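Local coordinates for NigD-like protein (Bacteroides vulgatus ATCC 8482, PDB 3K6O) that is of unknown function but belongs to the NigD-like proteins, joins an OB domain to a beta sandwich domain, and is probably an exported lipoprotein, at residues Ala18-Glu23 against Leu33-Gly38; Glu57-Asn62 against Tyr82-Val87; Val106-Met111 against Val189-Val194; Arg121-Phe126 against Leu165-Val170. One frame throughout, in Å; residues are numbered along the deposited sequence.

In the fold
From the N terminus, contact 1 closes a short beta hairpin between strands 16-23 and 32-34, and contact 2 then closes a second hairpin between strands 58-66 and 75-93. The two follow in series and are joined side by side, because strand 58-66 pairs with 16-23 as well as with 75-93; both belong to the OB domain. The long strand 75-93 leads on to the beta sandwich domain, where it pairs in parallel with strand 165-173 and brings contact 2 against contact 4. Contact 3, between residues 106-111 and 189-194, closes a much longer loop; contact 4, which closes the loop between residues 126 and 165, is nested within it. Strands 107-113 and 117-125 tie these two together.

Contact 1: residues Ala18-Glu23 against Leu33-Gly38; sequences AMATVE and LVLDNG
Thr-21 and Val-34 exchange two backbone hydrogen bonds in the antiparallel hairpin that strands 16-23 and 32-34 form in the OB domain. Thr-21 N donates to Val-34 O at 3.0 Å, and Val-34 N returns a bond of 2.8 Å to Thr-21 O. Toward Asp-36, water takes over the pairing. One water accepts from Thr-21 OG1 and donates both to Val-34 O and to Asp-36 OD1; the second donates to Met-19 O and accepts from Asp-36 N, bridging the backbones without a direct bond. The other carboxylate oxygen, Asp-36 OD2, makes a salt bridge with Arg-58, so the acid is held from two directions. A type I turn from Leu-35 to Gly-38 then takes the chain onward.

The packing is apolar on the face that carries Val-22 and Leu-33. Here Leu-33 CD2 meets Val-22 CG2 at 3.8 Å, while Leu-33 CB lies 4.2 Å from Ala-20 CB. On the Val-34 face the CG2 branch is 3.6 Å from Glu-23 CG and slants across the bent glutamate chain. Although Leu-35 sets out away from the first strand, its CD2 methyl ends 3.4 Å from Met-19 O.

Contact 2: residues Glu57-Asn62 against Tyr82-Val87; sequences ERIFGN and YTLVPV
Tyr-82 lies opposite Gly-61 in the antiparallel hairpin of strands 58-66 and 75-93 in the OB domain, and the glycine, bare of any side chain, provides a hollow for it. Tyr-82 CB settles 3.7 Å from Gly-61 CA, and the two backbones come close here, with 4.0 Å between the CA atoms. Ile-59, two residues before the glycine, meets the tyrosine diagonally. With CG of Tyr-82 set between its backbone N and carbonyl carbon (chi1 65°), the ring runs obliquely past the isoleucine, whose CG2 is 3.7 Å from Tyr-82 CD2 and whose CD1 lies near Tyr-82 CB. The same CG2 touches Leu-84 CD2 at 4.0 Å, so that one methyl meets both the tyrosine and the leucine. Cutting Ile-59 back to an alanine would probably take away this shared methyl and leave a gap beside both partners. The ring's far end is tied separately, by a hydrogen bond from Tyr-82 OH to Pro-49 O.

On the other face Val-85 is the bump. Its CG2 sits 3.7 Å from Phe-60 CB, and its CB lies alongside Arg-58 CG, the two side chains pointing the same way. Val-87 CG2 presses on Arg-58 CB at 3.5 Å, and Thr-83 CG2 touches Phe-60 CB. Beyond them the phenylalanine ring packs edge-to-face with Phe-215, and Arg-58 NH2 forms a salt bridge with Asp-36 OD2.

Phe-60 and Thr-83 exchange two backbone hydrogen bonds. Farther along, Val-85 N donates a hydrogen bond to Arg-58 O (2.8 Å), while a water bridges Arg-58 N to Val-85 O.

Contact 3: residues Val106-Met111 against Val189-Val194; sequences VQIKDM and VLVNPV
Met-111, a selenomethionine in the crystal, reaches toward Val-189 tip to tip inside the beta sandwich domain, with SE 3.9 Å from Val-189 CG1. Its CG lies anti to the backbone N (chi1 178°), sending the chain across to the other segment, and a bend at chi3 turns the terminal CE toward Val-191. The two side chains slide past each other in opposite directions, CE coming within 3.9 Å of Val-191 CG2. The other methyl of this valine serves two more partners: Ile-108 CG1 approaches Val-191 CG1 obliquely, whereas the Val-106 side chain crosses it at about a right angle, 4.2 Å separating the two CG1 atoms. Tyr-201 and Leu-154 of adjoining strands pack on Met-111 and Val-191.

Between Ile-108 and Met-111, residues 106-111 turn a corner at a classic beta bulge, where Lys-109 and Asp-110 both face Arg-121. Only one backbone bridge joins the segments, at Val-106 and Pro-193. Val-106 N donates to Asn-192 O at 3.0 Å. The return bond, from Val-194 N to Val-106 O, is more bent (139° at the hydrogen). Beside it Val-194 lies over the Val-106 to Gln-107 peptide, its CG1 3.3 Å from Gln-107 N and its CG2 3.9 Å from Gln-107 CB.

Contact 4: residues Arg121-Phe126 against Leu165-Val170; sequences RFMLNF and LVPGMV
Phe-122 and Leu-124 lean across to Val-166, Gly-168 and Val-170 on one face of an antiparallel strand pair in the beta sandwich domain. Both side chains have CG between the backbone N and the carbonyl carbon (chi1 71° and 65°), which brings their ends toward the second strand. The phenylalanine ring passes obliquely alongside Gly-168, and its CE1 touches Val-170 CG1 at 3.9 Å. Leu-124 CD2 uses the hollow at the same glycine, 3.8 Å from Gly-168 CA, and also meets Val-166 CG2. Were an alanine to stand in for Phe-122, Val-170 CG1 would probably lose its aromatic neighbour and a gap would open beside Gly-168.

The opposite face is built on Met-123, like Met-169 a selenomethionine, whose chain curls at chi2 and chi3 so that SE lies 3.9 Å from Pro-167 CA and CE 4.0 Å from Leu-165 CB. At one end Arg-121 CB rests against Met-169 SE; at the other, Leu-165 and Asn-125 lie side by side.

The backbones join through Phe-122 N to Gly-168 O (2.8 Å), a weak return bond from Gly-168 N to Phe-122 O, and two bonds between Leu-124 and Val-166, both straighter than the weak one. At the polar edge Arg-121 forms salt bridges with Asp-110 and Asp-219, and Asn-125 OD1 and ND2 hydrogen-bond to Tyr-156 OH and Gly-163 O.

Strand 107-113 pairs with 117-125 and strand 75-93 with 165-173, while Leu-134 of strand 133-139 packs on Phe-122 and Val-170, and helix 217-221 supplies Asp-219.

Contact 1: residues Ala18-Glu23 against Leu33-Gly38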
# COMPACT_ATOMS: atom_id res chain seq x y z
N ALA A 18 -9.27 5.39 5.56
CA ALA A 18 -8.36 5.55 4.42
C ALA A 18 -6.89 5.50 4.80
O ALA A 18 -6.52 5.69 5.96
CB ALA A 18 -8.66 6.84 3.65
N MSE A 19 -6.06 5.25 3.79
CA MSE A 19 -4.61 5.28 3.94
C MSE A 19 -4.12 6.70 4.23
O MSE A 19 -4.78 7.70 3.86
CB MSE A 19 -3.93 4.79 2.67
CG MSE A 19 -4.28 3.36 2.27
SE MSE A 19 -3.36 2.08 3.39
CE MSE A 19 -1.64 2.71 3.48
N ALA A 20 -2.98 6.78 4.88
CA ALA A 20 -2.27 8.02 5.02
C ALA A 20 -0.81 7.77 5.30
O ALA A 20 -0.41 6.69 5.71
CB ALA A 20 -2.91 8.88 6.14
N THR A 21 0.00 8.77 5.06
CA THR A 21 1.41 8.70 5.38
C THR A 21 1.69 9.79 6.37
O THR A 21 1.26 10.91 6.21
CB THR A 21 2.29 8.89 4.12
OG1 THR A 21 1.86 8.01 3.07
CG2 THR A 21 3.78 8.57 4.44
N VAL A 22 2.38 9.42 7.42
CA VAL A 22 2.81 10.35 8.44
C VAL A 22 3.92 11.23 7.87
O VAL A 22 4.82 10.76 7.17
CB VAL A 22 3.34 9.59 9.68
CG1 VAL A 22 3.86 10.56 10.76
CG2 VAL A 22 2.26 8.66 10.24
N GLU A 23 3.87 12.52 8.15
CA GLU A 23 4.98 13.39 7.82
C GLU A 23 5.22 14.33 8.97
O GLU A 23 4.40 14.44 9.86
CB GLU A 23 4.71 14.11 6.50
CG GLU A 23 4.52 13.17 5.30
CD GLU A 23 5.79 12.38 4.91
OE1 GLU A 23 6.90 12.60 5.45
OE2 GLU A 23 5.67 11.50 4.05
N LEU A 33 -0.71 13.97 9.09
CA LEU A 33 -1.03 12.92 8.16
C LEU A 33 -1.21 13.51 6.77
O LEU A 33 -1.72 14.63 6.64
CB LEU A 33 -2.27 12.20 8.59
CG LEU A 33 -2.19 11.60 9.98
CD1 LEU A 33 -3.52 10.97 10.30
CD2 LEU A 33 -1.03 10.60 10.07
N VAL A 34 -0.77 12.79 5.74
CA VAL A 34 -0.98 13.21 4.36
C VAL A 34 -1.79 12.13 3.68
O VAL A 34 -1.36 10.98 3.64
CB VAL A 34 0.37 13.42 3.64
CG1 VAL A 34 0.19 13.85 2.15
CG2 VAL A 34 1.24 14.45 4.45
N LEU A 35 -2.97 12.47 3.19
CA LEU A 35 -3.78 11.53 2.41
C LEU A 35 -3.11 11.31 1.05
O LEU A 35 -2.22 12.07 0.66
CB LEU A 35 -5.21 12.08 2.22
CG LEU A 35 -6.11 12.15 3.44
CD1 LEU A 35 -7.50 12.77 3.09
CD2 LEU A 35 -6.25 10.73 4.05
N ASP A 36 -3.50 10.26 0.35
CA ASP A 36 -2.82 9.92 -0.91
C ASP A 36 -3.16 10.98 -2.00
O ASP A 36 -2.40 11.15 -2.95
CB ASP A 36 -3.17 8.50 -1.37
CG ASP A 36 -2.44 7.42 -0.56
OD1 ASP A 36 -1.50 7.80 0.17
OD2 ASP A 36 -2.78 6.21 -0.65
N ASN A 37 -4.27 11.68 -1.86
CA ASN A 37 -4.57 12.81 -2.75
C ASN A 37 -3.78 14.07 -2.41
O ASN A 37 -4.07 15.16 -2.98
CB ASN A 37 -6.05 13.14 -2.76
CG ASN A 37 -6.53 13.76 -1.49
OD1 ASN A 37 -5.77 14.00 -0.54
ND2 ASN A 37 -7.82 14.03 -1.45
N GLY A 38 -2.84 13.94 -1.48
CA GLY A 38 -1.98 15.09 -1.12
C GLY A 38 -2.51 16.08 -0.10
O GLY A 38 -1.80 17.02 0.30
O HOH W 1 -5.63 8.38 1.30
O HOH W 2 -0.15 9.61 1.49

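Contact 2: residues Glu57-Asn62 against Tyr82-Val87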
# COMPACT_ATOMS: atom_id res chain seq x y z
N GLU A 57 6.11 6.67 7.93
CA GLU A 57 5.29 5.56 8.33
C GLU A 57 3.94 5.66 7.63
O GLU A 57 3.39 6.76 7.42
CB GLU A 57 5.10 5.48 9.86
CG GLU A 57 6.31 4.92 10.66
CD GLU A 57 5.97 4.68 12.13
OE1 GLU A 57 5.48 3.58 12.49
OE2 GLU A 57 6.17 5.60 12.93
N ARG A 58 3.38 4.51 7.33
CA ARG A 58 2.15 4.42 6.61
C ARG A 58 1.07 3.85 7.53
O ARG A 58 1.34 2.87 8.25
CB ARG A 58 2.35 3.46 5.46
CG ARG A 58 1.21 3.40 4.50
CD ARG A 58 1.51 4.10 3.22
NE ARG A 58 0.51 3.84 2.17
CZ ARG A 58 -0.28 4.77 1.64
NH1 ARG A 58 -0.23 6.03 2.04
NH2 ARG A 58 -1.13 4.42 0.67
N ILE A 59 -0.13 4.43 7.49
CA ILE A 59 -1.25 3.89 8.27
C ILE A 59 -2.52 3.66 7.45
O ILE A 59 -2.75 4.32 6.42
CB ILE A 59 -1.58 4.81 9.50
CG1 ILE A 59 -2.18 6.15 9.08
CG2 ILE A 59 -0.32 5.04 10.30
CD1 ILE A 59 -2.67 7.03 10.25
N PHE A 60 -3.36 2.76 7.93
CA PHE A 60 -4.73 2.59 7.45
C PHE A 60 -5.56 3.08 8.63
O PHE A 60 -5.59 2.47 9.71
CB PHE A 60 -4.96 1.11 7.11
CG PHE A 60 -6.26 0.81 6.42
CD1 PHE A 60 -6.68 1.53 5.31
CD2 PHE A 60 -7.04 -0.24 6.85
CE1 PHE A 60 -7.88 1.21 4.66
CE2 PHE A 60 -8.24 -0.56 6.22
CZ PHE A 60 -8.65 0.15 5.12
N GLY A 61 -6.19 4.23 8.44
CA GLY A 61 -6.74 4.96 9.56
C GLY A 61 -8.22 5.26 9.50
O GLY A 61 -8.84 5.10 8.46
N ASN A 62 -8.74 5.67 10.65
CA ASN A 62 -10.13 6.05 10.85
C ASN A 62 -10.18 7.53 11.30
O ASN A 62 -9.80 7.83 12.41
CB ASN A 62 -10.74 5.14 11.93
CG ASN A 62 -12.18 5.45 12.22
OD1 ASN A 62 -12.65 6.57 12.01
ND2 ASN A 62 -12.89 4.46 12.72
N TYR A 82 -6.21 3.54 14.06
CA TYR A 82 -5.50 3.16 12.87
C TYR A 82 -4.74 1.86 13.08
O TYR A 82 -4.66 1.34 14.20
CB TYR A 82 -4.53 4.27 12.46
CG TYR A 82 -3.41 4.51 13.44
CD1 TYR A 82 -3.60 5.33 14.52
CD2 TYR A 82 -2.18 3.91 13.29
CE1 TYR A 82 -2.60 5.54 15.42
CE2 TYR A 82 -1.17 4.12 14.20
CZ TYR A 82 -1.41 4.93 15.26
OH TYR A 82 -0.42 5.19 16.17
N THR A 83 -4.19 1.34 12.00
CA THR A 83 -3.22 0.26 12.09
C THR A 83 -2.03 0.59 11.23
O THR A 83 -2.16 1.31 10.23
CB THR A 83 -3.82 -1.11 11.72
OG1 THR A 83 -2.88 -2.13 12.06
CG2 THR A 83 -4.17 -1.19 10.22
N LEU A 84 -0.85 0.13 11.63
CA LEU A 84 0.36 0.37 10.84
C LEU A 84 0.36 -0.49 9.61
O LEU A 84 0.02 -1.67 9.65
CB LEU A 84 1.62 0.08 11.65
CG LEU A 84 1.96 1.13 12.70
CD1 LEU A 84 3.17 0.66 13.53
CD2 LEU A 84 2.21 2.50 12.05
N VAL A 85 0.78 0.09 8.50
CA VAL A 85 0.92 -0.64 7.24
C VAL A 85 2.39 -0.72 6.87
O VAL A 85 3.03 0.29 6.72
CB VAL A 85 0.09 0.02 6.15
CG1 VAL A 85 0.36 -0.64 4.79
CG2 VAL A 85 -1.43 -0.02 6.55
N PRO A 86 2.94 -1.93 6.74
CA PRO A 86 4.33 -2.01 6.35
C PRO A 86 4.59 -1.44 4.96
O PRO A 86 3.77 -1.61 4.07
CB PRO A 86 4.66 -3.52 6.37
CG PRO A 86 3.39 -4.24 6.64
CD PRO A 86 2.35 -3.24 7.08
N VAL A 87 5.72 -0.76 4.79
CA VAL A 87 6.11 -0.17 3.53
C VAL A 87 7.28 -0.97 3.04
O VAL A 87 8.25 -1.12 3.78
CB VAL A 87 6.52 1.31 3.69
CG1 VAL A 87 7.09 1.80 2.35
CG2 VAL A 87 5.30 2.16 4.07
O HOH W 3 4.68 2.00 7.95

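Contact 3: residues Val106-Met111 against Val189-Val194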
# COMPACT_ATOMS: atom_id res chain seq x y z
N VAL A 106 -1.67 -16.63 -4.34
CA VAL A 106 -2.08 -15.72 -3.27
C VAL A 106 -3.48 -15.17 -3.60
O VAL A 106 -3.84 -15.01 -4.77
CB VAL A 106 -1.09 -14.54 -3.13
CG1 VAL A 106 -1.04 -13.66 -4.42
CG2 VAL A 106 -1.45 -13.65 -1.92
N GLN A 107 -4.26 -14.91 -2.55
CA GLN A 107 -5.59 -14.29 -2.67
C GLN A 107 -5.50 -12.80 -2.48
O GLN A 107 -5.17 -12.34 -1.39
CB GLN A 107 -6.54 -14.89 -1.63
CG GLN A 107 -7.97 -14.33 -1.69
CD GLN A 107 -8.91 -14.99 -0.69
OE1 GLN A 107 -8.54 -15.91 0.04
NE2 GLN A 107 -10.15 -14.51 -0.66
N ILE A 108 -5.76 -12.04 -3.54
CA ILE A 108 -5.77 -10.59 -3.48
C ILE A 108 -7.19 -10.10 -3.20
O ILE A 108 -8.10 -10.45 -3.92
CB ILE A 108 -5.31 -9.94 -4.79
CG1 ILE A 108 -3.87 -10.36 -5.14
CG2 ILE A 108 -5.39 -8.39 -4.68
CD1 ILE A 108 -2.85 -10.13 -4.02
N LYS A 109 -7.38 -9.31 -2.15
CA LYS A 109 -8.67 -8.69 -1.86
C LYS A 109 -8.78 -7.27 -2.44
O LYS A 109 -9.83 -6.89 -2.91
CB LYS A 109 -8.94 -8.68 -0.35
CG LYS A 109 -9.25 -10.05 0.24
CD LYS A 109 -10.13 -9.97 1.48
CE LYS A 109 -10.81 -11.30 1.76
NZ LYS A 109 -11.51 -11.33 3.09
N ASP A 110 -7.71 -6.48 -2.39
CA ASP A 110 -7.69 -5.17 -3.05
C ASP A 110 -6.30 -4.87 -3.60
O ASP A 110 -5.32 -5.25 -2.99
CB ASP A 110 -8.07 -4.05 -2.09
CG ASP A 110 -9.49 -4.11 -1.66
OD1 ASP A 110 -10.35 -3.67 -2.44
OD2 ASP A 110 -9.76 -4.61 -0.56
N MSE A 111 -6.23 -4.23 -4.76
CA MSE A 111 -4.98 -3.65 -5.21
C MSE A 111 -5.22 -2.38 -5.98
O MSE A 111 -6.03 -2.36 -6.89
CB MSE A 111 -4.20 -4.63 -6.08
CG MSE A 111 -2.84 -3.99 -6.62
SE MSE A 111 -2.14 -5.16 -8.06
CE MSE A 111 -1.85 -6.62 -6.91
N VAL A 189 0.62 -5.20 -13.37
CA VAL A 189 1.08 -6.01 -12.27
C VAL A 189 0.61 -7.48 -12.41
O VAL A 189 -0.59 -7.75 -12.42
CB VAL A 189 0.59 -5.47 -10.91
CG1 VAL A 189 1.12 -6.36 -9.74
CG2 VAL A 189 1.03 -3.99 -10.74
N LEU A 190 1.56 -8.40 -12.53
CA LEU A 190 1.26 -9.81 -12.69
C LEU A 190 1.06 -10.48 -11.33
O LEU A 190 1.87 -10.29 -10.40
CB LEU A 190 2.37 -10.56 -13.45
CG LEU A 190 2.35 -10.52 -14.98
CD1 LEU A 190 3.70 -10.97 -15.55
CD2 LEU A 190 1.21 -11.40 -15.59
N VAL A 191 0.02 -11.30 -11.25
CA VAL A 191 -0.36 -11.99 -10.03
C VAL A 191 -0.67 -13.44 -10.33
O VAL A 191 -1.34 -13.76 -11.35
CB VAL A 191 -1.60 -11.33 -9.39
CG1 VAL A 191 -2.16 -12.17 -8.18
CG2 VAL A 191 -1.24 -9.90 -8.97
N ASN A 192 -0.21 -14.31 -9.44
CA ASN A 192 -0.56 -15.71 -9.49
C ASN A 192 -1.67 -15.92 -8.45
O ASN A 192 -1.40 -15.94 -7.25
CB ASN A 192 0.66 -16.55 -9.21
CG ASN A 192 0.43 -18.03 -9.46
OD1 ASN A 192 -0.61 -18.44 -9.99
ND2 ASN A 192 1.38 -18.84 -9.06
N PRO A 193 -2.92 -16.02 -8.90
CA PRO A 193 -4.06 -15.99 -7.98
C PRO A 193 -4.46 -17.36 -7.46
O PRO A 193 -4.31 -18.32 -8.17
CB PRO A 193 -5.16 -15.39 -8.85
CG PRO A 193 -4.86 -15.94 -10.22
CD PRO A 193 -3.36 -16.12 -10.30
N VAL A 194 -5.01 -17.44 -6.25
CA VAL A 194 -5.47 -18.73 -5.69
C VAL A 194 -6.57 -19.41 -6.49
O VAL A 194 -6.53 -20.64 -6.72
CB VAL A 194 -5.96 -18.65 -4.21
CG1 VAL A 194 -4.89 -18.07 -3.30
CG2 VAL A 194 -7.25 -17.86 -4.10

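Contact 4: residues Arg121-Phe126 against Leu165-Val170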
# COMPACT_ATOMS: atom_id res chain seq x y z
N ARG A 121 -4.23 -5.21 -0.33
CA ARG A 121 -4.82 -5.91 0.78
C ARG A 121 -4.95 -7.33 0.31
O ARG A 121 -5.44 -7.57 -0.79
CB ARG A 121 -6.19 -5.34 1.14
CG ARG A 121 -6.78 -5.99 2.42
CD ARG A 121 -7.94 -5.20 2.98
NE ARG A 121 -9.07 -5.39 2.10
CZ ARG A 121 -10.32 -5.57 2.48
NH1 ARG A 121 -10.67 -5.53 3.76
NH2 ARG A 121 -11.23 -5.76 1.55
N PHE A 122 -4.49 -8.27 1.13
CA PHE A 122 -4.40 -9.66 0.71
C PHE A 122 -4.44 -10.62 1.88
O PHE A 122 -4.38 -10.21 3.04
CB PHE A 122 -3.13 -9.91 -0.10
CG PHE A 122 -1.84 -9.87 0.70
CD1 PHE A 122 -1.34 -8.67 1.20
CD2 PHE A 122 -1.10 -11.03 0.93
CE1 PHE A 122 -0.16 -8.63 1.91
CE2 PHE A 122 0.10 -10.99 1.65
CZ PHE A 122 0.57 -9.78 2.13
N MSE A 123 -4.59 -11.91 1.56
CA MSE A 123 -4.62 -12.95 2.57
C MSE A 123 -3.25 -13.62 2.59
O MSE A 123 -2.68 -13.91 1.54
CB MSE A 123 -5.70 -13.99 2.26
CG MSE A 123 -7.13 -13.44 2.12
SE MSE A 123 -7.78 -12.44 3.67
CE MSE A 123 -8.14 -13.86 4.87
N LEU A 124 -2.73 -13.85 3.79
CA LEU A 124 -1.48 -14.58 3.96
C LEU A 124 -1.63 -15.65 5.02
O LEU A 124 -2.41 -15.53 5.96
CB LEU A 124 -0.32 -13.63 4.33
CG LEU A 124 -0.39 -12.89 5.68
CD1 LEU A 124 0.98 -12.27 5.99
CD2 LEU A 124 -1.42 -11.82 5.61
N ASN A 125 -0.85 -16.72 4.86
CA ASN A 125 -0.91 -17.81 5.80
C ASN A 125 -0.37 -17.36 7.15
O ASN A 125 0.67 -16.70 7.21
CB ASN A 125 -0.15 -19.00 5.25
CG ASN A 125 -0.74 -19.52 3.95
OD1 ASN A 125 -0.39 -19.03 2.85
ND2 ASN A 125 -1.62 -20.53 4.05
N PHE A 126 -1.08 -17.67 8.23
CA PHE A 126 -0.58 -17.41 9.58
C PHE A 126 0.81 -18.03 9.74
O PHE A 126 1.04 -19.18 9.31
CB PHE A 126 -1.53 -17.99 10.64
CG PHE A 126 -1.21 -17.53 12.04
CD1 PHE A 126 -1.51 -16.23 12.44
CD2 PHE A 126 -0.60 -18.38 12.95
CE1 PHE A 126 -1.23 -15.78 13.74
CE2 PHE A 126 -0.31 -17.95 14.25
CZ PHE A 126 -0.62 -16.63 14.64
N LEU A 165 -5.53 -18.64 6.76
CA LEU A 165 -5.37 -17.33 6.12
C LEU A 165 -5.84 -16.16 7.01
O LEU A 165 -6.89 -16.22 7.64
CB LEU A 165 -6.12 -17.31 4.78
CG LEU A 165 -5.60 -18.25 3.70
CD1 LEU A 165 -6.57 -18.30 2.53
CD2 LEU A 165 -4.18 -17.85 3.24
N VAL A 166 -5.05 -15.08 7.01
CA VAL A 166 -5.38 -13.85 7.74
C VAL A 166 -5.14 -12.62 6.85
O VAL A 166 -4.35 -12.69 5.91
CB VAL A 166 -4.55 -13.71 9.02
CG1 VAL A 166 -4.91 -14.84 9.99
CG2 VAL A 166 -3.05 -13.74 8.70
N PRO A 167 -5.84 -11.50 7.11
CA PRO A 167 -5.75 -10.35 6.20
C PRO A 167 -4.48 -9.59 6.44
O PRO A 167 -3.94 -9.65 7.54
CB PRO A 167 -6.98 -9.49 6.55
CG PRO A 167 -7.84 -10.39 7.40
CD PRO A 167 -6.91 -11.31 8.10
N GLY A 168 -3.99 -8.92 5.40
CA GLY A 168 -2.72 -8.20 5.48
C GLY A 168 -2.79 -7.07 4.51
O GLY A 168 -3.49 -7.18 3.50
N MSE A 169 -2.13 -5.96 4.85
CA MSE A 169 -2.01 -4.82 3.98
C MSE A 169 -0.54 -4.49 3.88
O MSE A 169 0.19 -4.61 4.86
CB MSE A 169 -2.72 -3.63 4.57
CG MSE A 169 -2.68 -2.44 3.66
SE MSE A 169 -4.23 -2.37 2.49
CE MSE A 169 -5.36 -1.94 4.05
N VAL A 170 -0.12 -4.07 2.68
CA VAL A 170 1.23 -3.61 2.45
C VAL A 170 1.19 -2.51 1.37
O VAL A 170 0.30 -2.51 0.47
CB VAL A 170 2.13 -4.78 1.98
CG1 VAL A 170 1.56 -5.35 0.73
CG2 VAL A 170 3.55 -4.32 1.71